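Local coordinates for DUF1611 domain-containing protein (Anabaena variabilis, PDB 2OBN) that is of unknown function but joins a Rossmann-like domain to a P-loop domain of the NTPase type, and so probably binds a nucleotide or another phosphate-bearing ligand, at residues V158-A163 with L259-G264; P277-V282 with A325-P330; L285-A290 with V299-I304; L306-L311 with C331-R336. The protein carries 2 engineered substitutions. All blocks are in the same frame, centred on the assembly; numbering follows the deposited sequence.

All four contacts lie in the P-loop domain, contacts 1 and 4 between neighbouring strands of its parallel sheet and contacts 2 and 3 involving the helices on it. Contact 1 joins strands 153-159 and 256-262 and leads into the loop that holds a phosphate ion. Contact 4 lies about 11 Å away, centre to centre, where Asn-307 N bonds to His-261 O at 2.7 Å. Contact 3 packs helix 279-291 on the next strand and reaches contact 1 through Tyr-286 OH, 2.9 Å from Gly-159 O. Contact 2 encloses contact 3 along the chain, with centres about 11 Å apart; Pro-330 O meets Ile-304 N at 2.9 Å. Contacts 2 and 3 also touch the second subunit.

Contact 1: V158-A163 with L259-G264; sequences VGTDMA and LVHRAG. With PO4 (phosphate ion), chain G.
Val-158 and Gly-159 pair in parallel with Leu-259 and Val-260. Two backbone bonds fix this pairing: Val-260 N gives to Val-158 O at 2.8 Å (165° at the hydrogen), and Thr-160 N gives to Val-260 O at 3.1 Å, just where the first strand ends.

Among side chains, the apolar touch is Val-158 CG2 against Leu-259 CD1 at 4.0 Å, the two running at about a right angle. CD1 also lies over Gly-159 CA.

One polar bond links two side chains, Thr-160 OG1 and His-261 ND1, at 2.8 Å, with the hydroxyl in the ring plane at its edge. A chi1 of 56° sets OG1 between the backbone N and the carbonyl carbon of Thr-160, which turns it to His-261 ND1. Water 1 bridges the same hydroxyl to Arg-262 N. A leucine in place of His-261 would probably leave the Thr-160 hydroxyl without its ring partner, with water 1 remaining.

Farther along, Arg-262 NH2 reaches Ala-163 O at 3.3 Å, arriving in the carbonyl plane on a lone pair, while Arg-262 NH1 bonds to Gln-265.

Ala-163 N makes a weak bond to phosphate O1 at 3.2 Å; the backbone of Ile-164, Gly-165 and Met-167, with Lys-166 NZ, completes the site. The ion is probably from the crystallisation liquor, but its position is consistent with a P-loop anion site, and the Arg-262 bond to Ala-163 O probably ties the start of this loop to the neighbouring strand.

Contact 2: P277-V282 with A325-P330; sequences PPLPEV and AETGLP
Pro-280 and Glu-326 meet at about a right angle, the proline CD lying 3.7 Å from Glu-326 OE2 and its CG facing the glutamate CG. The same oxygen comes within 3.8 Å of Pro-278 CB, so the end of the carboxylate is set against two proline rings. Deeper in, Thr-327 CG2 touches Leu-279 CB at 3.8 Å. No hydrogen bond crosses this contact: even Leu-279 N, at the start of its helix, stays 4.0 Å from Glu-326 OE2, although the helix end may still attract the negative charge.

Torsions and bonds behind these touches set the pieces in place. Glu-326 reaches across because CG is anti to its backbone N (chi1 -172°) and the chain beyond is extended. Thr-327 turns its hydroxyl back instead: OG1 accepts from Leu-329 N at 3.2 Å, an ST turn, and bonds to Thr-323 O, leaving the methyl to face Leu-279. Gly-328, with positive phi, takes the chain out of the helix.

Farther out, Leu-279 and Thr-327 both rest on Ile-304, and Pro-277 packs on Gly-293 of the second subunit. Two successive crossover helices, 279-291 and 313-327, thus sit side by side on one sheet face, as in the layered alpha/beta fold of P-loop proteins.

Contact 3: L285-A290 with V299-I304; sequences LYETVA and VPVVGI
The carboxylate of Glu-287 is the flat group that does the polar work, meeting Val-301 through OE2. Val-301 N gives to that oxygen at 2.9 Å in a nearly straight bond (175° at the hydrogen), arriving on the anti lone pair, away from OE1. Beside this bond Pro-300 CA lies 3.5 Å from the same OE2. Tyr-286 takes little part across the contact: its CB approaches Val-301 CG2 at 4.4 Å, while the ring leads away, packs on Val-158 and sends OH to Gly-159 O and Leu-237 N.

Glu-287 gets there by a chain extended beyond CG, which starts anti to the carbonyl carbon (chi1 -74°) and passes over the loop, its CG 3.5 Å from Val-299 O and also against Val-301 CG2.

Helix 279-291 is here laid on the strand that follows it, within the beta-alpha-beta unit formed by strand 256-262, this helix and strand 301-307. The carboxylate serves a backbone N-H at Val-301, the first residue of the second strand, just after Pro-300.

One helical turn farther on, Ala-290 CB meets Val-299 CB at 3.7 Å, and Leu-257 of strand 256-262 touches both residues. Water 2 donates to Glu-287 O at 2.7 Å and accepts from Val-299 N at 2.9 Å, bridging the helix backbone to the incoming loop. Elsewhere on the helix, Val-289 packs on Val-289 of the second subunit and Leu-285 on its Gly-292.

Contact 4: L306-L311 with C331-R336; sequences LNTAHL and CTDVVR
Thr-308 and Asp-333 are tied by two bonds to one oxygen. Thr-308 OG1 donates to Asp-333 OD2 at 2.7 Å on the anti lone pair, and Thr-308 N reaches the same OD2 at 3.1 Å from above the carboxylate plane. The other oxygen, OD1, caps the helix that follows, accepting from Arg-336 N at 3.1 Å and weakly from Val-335 N. With CG anti to the Asp-333 N (chi1 -176°), the carboxylate stands between turn and helix and serves both.

Having given its proton to Asp-333, the Thr-308 hydroxyl accepts from Arg-336 NH1 at 3.2 Å. Both terminal nitrogens of the guanidinium, NH1 and NH2, converge on Leu-311 O, each at 3.0 Å and from one face of the carbonyl plane. Within the type I turn Thr-308 O takes Leu-311 N at 2.8 Å, and Asn-307 OD1 forms an Asx turn with Ala-309 N, its ND2 bonding to Ile-164 O. Between the strands, Leu-306 N gives to Thr-332 O at 3.0 Å, and Leu-306 CB rests on Cys-331 SG.

A methionine at Arg-336 would probably leave Leu-311 O without both of its guanidinium donors, the Thr-308 hydroxyl without its one, and the end of the turn freer to shift. Asp-333 and Arg-336 do not bond through their side chains; the Thr-308 hydroxyl stands between them, donating to one and accepting from the other, so the two charges are probably coupled through it.

Contact 1: V158-A163 with L259-G264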
# COMPACT_ATOMS: atom_id res chain seq x y z
N VAL B 158 -7.39 -11.36 -9.63
CA VAL B 158 -6.80 -11.50 -8.30
C VAL B 158 -6.10 -12.86 -8.31
O VAL B 158 -6.40 -13.67 -9.19
CB VAL B 158 -7.87 -11.35 -7.16
CG1 VAL B 158 -8.44 -9.93 -7.19
CG2 VAL B 158 -9.00 -12.35 -7.28
N GLY B 159 -5.17 -13.12 -7.40
CA GLY B 159 -4.47 -14.40 -7.43
C GLY B 159 -4.12 -15.08 -6.12
O GLY B 159 -4.11 -14.46 -5.05
N THR B 160 -3.83 -16.37 -6.23
CA THR B 160 -3.39 -17.18 -5.06
C THR B 160 -1.90 -16.97 -4.77
O THR B 160 -1.41 -17.44 -3.75
CB THR B 160 -3.68 -18.68 -5.25
OG1 THR B 160 -3.06 -19.15 -6.44
CG2 THR B 160 -5.11 -18.93 -5.36
N ASP B 161 -1.19 -16.28 -5.67
CA ASP B 161 0.23 -15.97 -5.52
C ASP B 161 0.55 -14.93 -6.61
O ASP B 161 -0.32 -14.51 -7.38
CB ASP B 161 1.09 -17.24 -5.66
CG ASP B 161 2.54 -17.09 -5.14
OD1 ASP B 161 2.92 -16.01 -4.63
OD2 ASP B 161 3.31 -18.07 -5.27
N MSE B 162 1.80 -14.49 -6.63
CA MSE B 162 2.31 -13.57 -7.62
C MSE B 162 2.98 -14.33 -8.75
O MSE B 162 3.41 -15.47 -8.56
CB MSE B 162 3.31 -12.64 -6.97
CG MSE B 162 2.61 -11.66 -6.06
SE MSE B 162 3.75 -10.73 -4.88
CE MSE B 162 5.09 -10.14 -6.16
N ALA B 163 3.07 -13.67 -9.92
CA ALA B 163 3.69 -14.24 -11.11
C ALA B 163 3.04 -15.55 -11.52
O ALA B 163 3.74 -16.52 -11.71
CB ALA B 163 5.21 -14.43 -10.90
N LEU B 259 -10.41 -15.15 -10.29
CA LEU B 259 -9.32 -15.66 -9.46
C LEU B 259 -8.36 -16.50 -10.31
O LEU B 259 -8.77 -17.45 -10.94
CB LEU B 259 -9.89 -16.49 -8.30
CG LEU B 259 -8.90 -17.15 -7.32
CD1 LEU B 259 -7.96 -16.13 -6.70
CD2 LEU B 259 -9.63 -17.92 -6.24
N VAL B 260 -7.08 -16.14 -10.29
CA VAL B 260 -6.07 -16.87 -11.03
C VAL B 260 -5.32 -17.79 -10.05
O VAL B 260 -5.09 -17.44 -8.89
CB VAL B 260 -5.09 -15.92 -11.76
CG1 VAL B 260 -4.19 -16.69 -12.75
CG2 VAL B 260 -5.88 -14.83 -12.49
N HIS B 261 -4.99 -19.00 -10.51
CA HIS B 261 -4.30 -19.96 -9.68
C HIS B 261 -3.53 -20.98 -10.51
O HIS B 261 -4.01 -21.41 -11.55
CB HIS B 261 -5.32 -20.65 -8.79
CG HIS B 261 -4.79 -21.83 -8.03
ND1 HIS B 261 -3.93 -21.71 -6.95
CD2 HIS B 261 -5.04 -23.15 -8.17
CE1 HIS B 261 -3.67 -22.91 -6.47
NE2 HIS B 261 -4.32 -23.80 -7.20
N ARG B 262 -2.32 -21.32 -10.07
CA ARG B 262 -1.52 -22.34 -10.74
C ARG B 262 -1.91 -23.70 -10.20
O ARG B 262 -1.79 -23.95 -9.00
CB ARG B 262 -0.02 -22.11 -10.58
CG ARG B 262 0.83 -23.22 -11.20
CD ARG B 262 2.32 -22.99 -11.05
NE ARG B 262 2.77 -21.84 -11.85
CZ ARG B 262 3.23 -20.68 -11.38
NH1 ARG B 262 3.38 -20.43 -10.08
NH2 ARG B 262 3.59 -19.76 -12.26
N ALA B 263 -2.40 -24.57 -11.09
CA ALA B 263 -2.82 -25.90 -10.73
C ALA B 263 -1.72 -26.63 -9.96
O ALA B 263 -0.56 -26.67 -10.39
CB ALA B 263 -3.20 -26.69 -11.99
N GLY B 264 -2.10 -27.18 -8.80
CA GLY B 264 -1.19 -27.98 -7.97
C GLY B 264 -0.36 -27.21 -6.96
O GLY B 264 0.26 -27.82 -6.10
P PO4 G . 1.24 -12.06 -12.82
O1 PO4 G . 2.33 -11.40 -11.99
O2 PO4 G . 0.43 -10.99 -13.52
O3 PO4 G . 1.85 -12.91 -13.89
O4 PO4 G . 0.33 -12.90 -11.98
O HOH W 1 -0.82 -20.13 -7.75

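Contact 2: P277-V282 with A325-P330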
# COMPACT_ATOMS: atom_id res chain seq x y z
N PRO B 277 -4.55 -21.73 0.97
CA PRO B 277 -5.71 -22.52 1.38
C PRO B 277 -6.49 -23.13 0.19
O PRO B 277 -6.24 -22.77 -0.97
CB PRO B 277 -6.61 -21.49 2.10
CG PRO B 277 -5.78 -20.25 2.30
CD PRO B 277 -4.70 -20.29 1.29
N PRO B 278 -7.44 -24.04 0.47
CA PRO B 278 -8.26 -24.56 -0.62
C PRO B 278 -8.96 -23.39 -1.29
O PRO B 278 -9.21 -22.39 -0.62
CB PRO B 278 -9.27 -25.45 0.09
CG PRO B 278 -8.60 -25.84 1.38
CD PRO B 278 -7.79 -24.63 1.77
N LEU B 279 -9.27 -23.51 -2.58
CA LEU B 279 -9.86 -22.41 -3.35
C LEU B 279 -11.17 -21.84 -2.82
O LEU B 279 -11.35 -20.63 -2.90
CB LEU B 279 -9.97 -22.77 -4.84
CG LEU B 279 -8.61 -22.85 -5.59
CD1 LEU B 279 -8.80 -23.25 -7.05
CD2 LEU B 279 -7.85 -21.52 -5.53
N PRO B 280 -12.09 -22.68 -2.27
CA PRO B 280 -13.30 -22.11 -1.68
C PRO B 280 -12.99 -21.09 -0.57
O PRO B 280 -13.68 -20.08 -0.46
CB PRO B 280 -14.03 -23.33 -1.09
CG PRO B 280 -13.57 -24.45 -1.88
CD PRO B 280 -12.11 -24.15 -2.17
N GLU B 281 -11.95 -21.36 0.22
CA GLU B 281 -11.52 -20.42 1.27
C GLU B 281 -10.91 -19.16 0.69
O GLU B 281 -11.13 -18.08 1.23
CB GLU B 281 -10.54 -21.08 2.27
CG GLU B 281 -11.21 -22.07 3.21
CD GLU B 281 -12.30 -21.40 4.01
OE1 GLU B 281 -12.01 -20.39 4.69
OE2 GLU B 281 -13.46 -21.87 3.95
N VAL B 282 -10.15 -19.30 -0.39
CA VAL B 282 -9.53 -18.15 -1.04
C VAL B 282 -10.65 -17.28 -1.66
O VAL B 282 -10.59 -16.05 -1.61
CB VAL B 282 -8.47 -18.57 -2.12
CG1 VAL B 282 -7.86 -17.36 -2.80
CG2 VAL B 282 -7.36 -19.45 -1.51
N ALA B 325 -15.46 -28.83 -9.90
CA ALA B 325 -16.12 -29.67 -8.91
C ALA B 325 -15.90 -29.09 -7.51
O ALA B 325 -16.84 -28.93 -6.74
CB ALA B 325 -15.62 -31.10 -8.99
N GLU B 326 -14.65 -28.74 -7.21
CA GLU B 326 -14.33 -28.21 -5.89
C GLU B 326 -15.00 -26.88 -5.57
O GLU B 326 -15.53 -26.71 -4.47
CB GLU B 326 -12.83 -28.02 -5.74
CG GLU B 326 -12.40 -27.65 -4.31
CD GLU B 326 -10.95 -27.30 -4.20
OE1 GLU B 326 -10.33 -27.02 -5.24
OE2 GLU B 326 -10.43 -27.29 -3.06
N THR B 327 -15.00 -25.96 -6.53
CA THR B 327 -15.49 -24.59 -6.32
C THR B 327 -16.90 -24.29 -6.76
O THR B 327 -17.51 -23.35 -6.26
CB THR B 327 -14.58 -23.61 -7.07
OG1 THR B 327 -14.71 -23.80 -8.49
CG2 THR B 327 -13.13 -23.81 -6.64
N GLY B 328 -17.42 -25.06 -7.71
CA GLY B 328 -18.74 -24.84 -8.26
C GLY B 328 -18.80 -23.66 -9.22
O GLY B 328 -19.89 -23.21 -9.57
N LEU B 329 -17.63 -23.18 -9.67
CA LEU B 329 -17.55 -22.03 -10.57
C LEU B 329 -16.97 -22.40 -11.93
O LEU B 329 -16.20 -23.38 -12.04
CB LEU B 329 -16.63 -20.95 -9.98
CG LEU B 329 -17.08 -20.25 -8.70
CD1 LEU B 329 -15.97 -19.35 -8.20
CD2 LEU B 329 -18.36 -19.47 -8.95
N PRO B 330 -17.28 -21.59 -12.96
CA PRO B 330 -16.69 -21.74 -14.29
C PRO B 330 -15.17 -21.68 -14.24
O PRO B 330 -14.60 -20.94 -13.42
CB PRO B 330 -17.22 -20.53 -15.05
CG PRO B 330 -18.46 -20.15 -14.35
CD PRO B 330 -18.26 -20.49 -12.92

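Contact 3: L285-A290 with V299-I304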
# COMPACT_ATOMS: atom_id res chain seq x y z
N LEU B 285 -12.29 -15.30 1.13
CA LEU B 285 -11.39 -14.22 1.52
C LEU B 285 -11.54 -13.00 0.59
O LEU B 285 -11.89 -11.89 1.05
CB LEU B 285 -9.94 -14.71 1.54
CG LEU B 285 -8.81 -13.68 1.68
CD1 LEU B 285 -8.88 -12.95 3.00
CD2 LEU B 285 -7.47 -14.39 1.50
N TYR B 286 -11.32 -13.19 -0.71
CA TYR B 286 -11.46 -12.07 -1.66
C TYR B 286 -12.85 -11.42 -1.66
O TYR B 286 -12.97 -10.18 -1.70
CB TYR B 286 -11.04 -12.48 -3.08
CG TYR B 286 -9.53 -12.47 -3.27
CD1 TYR B 286 -8.86 -11.28 -3.42
CD2 TYR B 286 -8.79 -13.64 -3.26
CE1 TYR B 286 -7.50 -11.24 -3.57
CE2 TYR B 286 -7.39 -13.61 -3.42
CZ TYR B 286 -6.76 -12.39 -3.58
OH TYR B 286 -5.40 -12.26 -3.75
N GLU B 287 -13.89 -12.24 -1.59
CA GLU B 287 -15.25 -11.69 -1.60
C GLU B 287 -15.52 -10.83 -0.37
O GLU B 287 -16.14 -9.76 -0.48
CB GLU B 287 -16.29 -12.80 -1.77
CG GLU B 287 -16.32 -13.31 -3.21
CD GLU B 287 -17.36 -14.41 -3.46
OE1 GLU B 287 -17.94 -14.93 -2.48
OE2 GLU B 287 -17.56 -14.75 -4.64
N THR B 288 -15.05 -11.30 0.78
CA THR B 288 -15.22 -10.59 2.05
C THR B 288 -14.45 -9.27 2.02
O THR B 288 -14.98 -8.26 2.51
CB THR B 288 -14.78 -11.49 3.24
OG1 THR B 288 -15.69 -12.60 3.36
CG2 THR B 288 -14.76 -10.72 4.57
N VAL B 289 -13.24 -9.28 1.46
CA VAL B 289 -12.42 -8.06 1.31
C VAL B 289 -13.10 -7.10 0.33
O VAL B 289 -13.21 -5.92 0.60
CB VAL B 289 -10.97 -8.36 0.84
CG1 VAL B 289 -10.19 -7.09 0.48
CG2 VAL B 289 -10.20 -9.11 1.92
N ALA B 290 -13.56 -7.62 -0.81
CA ALA B 290 -14.19 -6.78 -1.82
C ALA B 290 -15.51 -6.13 -1.35
O ALA B 290 -15.77 -4.98 -1.69
CB ALA B 290 -14.39 -7.56 -3.11
N VAL B 299 -19.27 -8.27 -4.43
CA VAL B 299 -18.45 -8.44 -5.61
C VAL B 299 -18.08 -9.93 -5.69
O VAL B 299 -17.36 -10.42 -4.84
CB VAL B 299 -17.17 -7.62 -5.55
CG1 VAL B 299 -16.40 -7.75 -6.86
CG2 VAL B 299 -17.50 -6.16 -5.27
N PRO B 300 -18.61 -10.65 -6.69
CA PRO B 300 -18.32 -12.07 -6.78
C PRO B 300 -17.07 -12.47 -7.54
O PRO B 300 -16.65 -11.75 -8.45
CB PRO B 300 -19.53 -12.60 -7.57
CG PRO B 300 -19.88 -11.50 -8.47
CD PRO B 300 -19.55 -10.22 -7.74
N VAL B 301 -16.50 -13.61 -7.14
CA VAL B 301 -15.46 -14.27 -7.91
C VAL B 301 -16.33 -15.09 -8.88
O VAL B 301 -17.06 -16.00 -8.48
CB VAL B 301 -14.53 -15.17 -7.04
CG1 VAL B 301 -13.55 -15.95 -7.93
CG2 VAL B 301 -13.73 -14.32 -6.00
N VAL B 302 -16.27 -14.74 -10.16
CA VAL B 302 -17.18 -15.34 -11.14
C VAL B 302 -16.65 -16.58 -11.80
O VAL B 302 -17.39 -17.27 -12.49
CB VAL B 302 -17.60 -14.33 -12.25
CG1 VAL B 302 -18.33 -13.14 -11.64
CG2 VAL B 302 -16.40 -13.86 -13.08
N GLY B 303 -15.36 -16.85 -11.60
CA GLY B 303 -14.72 -18.00 -12.22
C GLY B 303 -13.25 -18.04 -11.88
O GLY B 303 -12.69 -17.10 -11.30
N ILE B 304 -12.62 -19.13 -12.25
CA ILE B 304 -11.24 -19.36 -11.95
C ILE B 304 -10.45 -19.53 -13.24
O ILE B 304 -10.83 -20.32 -14.10
CB ILE B 304 -11.12 -20.59 -11.01
CG1 ILE B 304 -11.76 -20.24 -9.65
CG2 ILE B 304 -9.64 -21.00 -10.82
CD1 ILE B 304 -11.92 -21.37 -8.72
O HOH W 2 -18.22 -9.88 -2.26
O HOH W 3 -18.17 -16.51 -6.22

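Contact 4: L306-L311 with C331-R336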
# COMPACT_ATOMS: atom_id res chain seq x y z
N LEU B 306 -7.27 -21.03 -14.39
CA LEU B 306 -6.30 -22.01 -13.94
C LEU B 306 -5.05 -22.05 -14.83
O LEU B 306 -5.15 -22.32 -16.02
CB LEU B 306 -6.98 -23.39 -13.91
CG LEU B 306 -6.32 -24.50 -13.10
CD1 LEU B 306 -6.26 -24.18 -11.60
CD2 LEU B 306 -7.09 -25.80 -13.34
N ASN B 307 -3.89 -21.77 -14.25
CA ASN B 307 -2.63 -21.84 -14.99
C ASN B 307 -2.18 -23.30 -14.94
O ASN B 307 -1.79 -23.80 -13.87
CB ASN B 307 -1.61 -20.85 -14.40
CG ASN B 307 -0.26 -20.86 -15.12
OD1 ASN B 307 0.06 -21.78 -15.86
ND2 ASN B 307 0.55 -19.82 -14.89
N THR B 308 -2.28 -23.96 -16.09
CA THR B 308 -1.92 -25.37 -16.25
C THR B 308 -0.73 -25.58 -17.18
O THR B 308 -0.47 -26.70 -17.59
CB THR B 308 -3.09 -26.17 -16.88
OG1 THR B 308 -3.29 -25.74 -18.24
CG2 THR B 308 -4.39 -26.02 -16.08
N ALA B 309 0.03 -24.52 -17.48
CA ALA B 309 1.12 -24.60 -18.47
C ALA B 309 2.13 -25.72 -18.26
O ALA B 309 2.68 -26.27 -19.23
CB ALA B 309 1.85 -23.25 -18.55
N HIS B 310 2.35 -26.08 -17.01
CA HIS B 310 3.28 -27.14 -16.65
C HIS B 310 2.75 -28.57 -16.87
O HIS B 310 3.50 -29.54 -16.73
CB HIS B 310 3.69 -26.97 -15.18
CG HIS B 310 2.54 -27.04 -14.21
ND1 HIS B 310 1.61 -26.04 -14.07
CD2 HIS B 310 2.20 -27.99 -13.30
CE1 HIS B 310 0.73 -26.36 -13.15
NE2 HIS B 310 1.07 -27.54 -12.66
N LEU B 311 1.47 -28.70 -17.22
CA LEU B 311 0.81 -29.99 -17.38
C LEU B 311 0.60 -30.38 -18.83
O LEU B 311 0.61 -29.52 -19.70
CB LEU B 311 -0.57 -29.94 -16.71
CG LEU B 311 -0.60 -29.65 -15.22
CD1 LEU B 311 -2.03 -29.49 -14.74
CD2 LEU B 311 0.13 -30.76 -14.45
N CYS B 331 -14.50 -22.44 -15.09
CA CYS B 331 -13.04 -22.48 -15.04
C CYS B 331 -12.39 -23.00 -16.29
O CYS B 331 -12.86 -23.96 -16.90
CB CYS B 331 -12.57 -23.36 -13.89
SG CYS B 331 -10.76 -23.72 -13.88
N THR B 332 -11.29 -22.36 -16.66
CA THR B 332 -10.46 -22.83 -17.75
C THR B 332 -9.10 -22.16 -17.67
O THR B 332 -8.89 -21.25 -16.87
CB THR B 332 -11.08 -22.53 -19.15
OG1 THR B 332 -10.33 -23.24 -20.16
CG2 THR B 332 -11.05 -21.04 -19.45
N ASP B 333 -8.18 -22.64 -18.49
CA ASP B 333 -6.89 -22.00 -18.70
C ASP B 333 -7.16 -21.11 -19.92
O ASP B 333 -7.30 -21.60 -21.05
CB ASP B 333 -5.81 -23.05 -18.98
CG ASP B 333 -4.43 -22.44 -19.10
OD1 ASP B 333 -4.35 -21.27 -19.52
OD2 ASP B 333 -3.44 -23.13 -18.80
N VAL B 334 -7.25 -19.80 -19.70
CA VAL B 334 -7.61 -18.86 -20.78
C VAL B 334 -6.54 -18.68 -21.87
O VAL B 334 -6.85 -18.34 -23.02
CB VAL B 334 -8.06 -17.48 -20.24
CG1 VAL B 334 -9.17 -17.65 -19.21
CG2 VAL B 334 -6.90 -16.70 -19.63
N VAL B 335 -5.29 -18.89 -21.48
CA VAL B 335 -4.17 -18.80 -22.40
C VAL B 335 -4.19 -20.03 -23.29
O VAL B 335 -4.10 -19.95 -24.52
CB VAL B 335 -2.83 -18.73 -21.62
CG1 VAL B 335 -1.61 -18.88 -22.54
CG2 VAL B 335 -2.75 -17.42 -20.82
N ARG B 336 -4.38 -21.18 -22.65
CA ARG B 336 -4.34 -22.47 -23.33
C ARG B 336 -5.58 -22.84 -24.14
O ARG B 336 -5.45 -23.39 -25.24
CB ARG B 336 -4.09 -23.54 -22.27
CG ARG B 336 -3.77 -24.90 -22.80
CD ARG B 336 -3.13 -25.72 -21.69
NE ARG B 336 -2.44 -26.88 -22.22
CZ ARG B 336 -1.66 -27.68 -21.50
NH1 ARG B 336 -1.44 -27.45 -20.21
NH2 ARG B 336 -1.08 -28.71 -22.10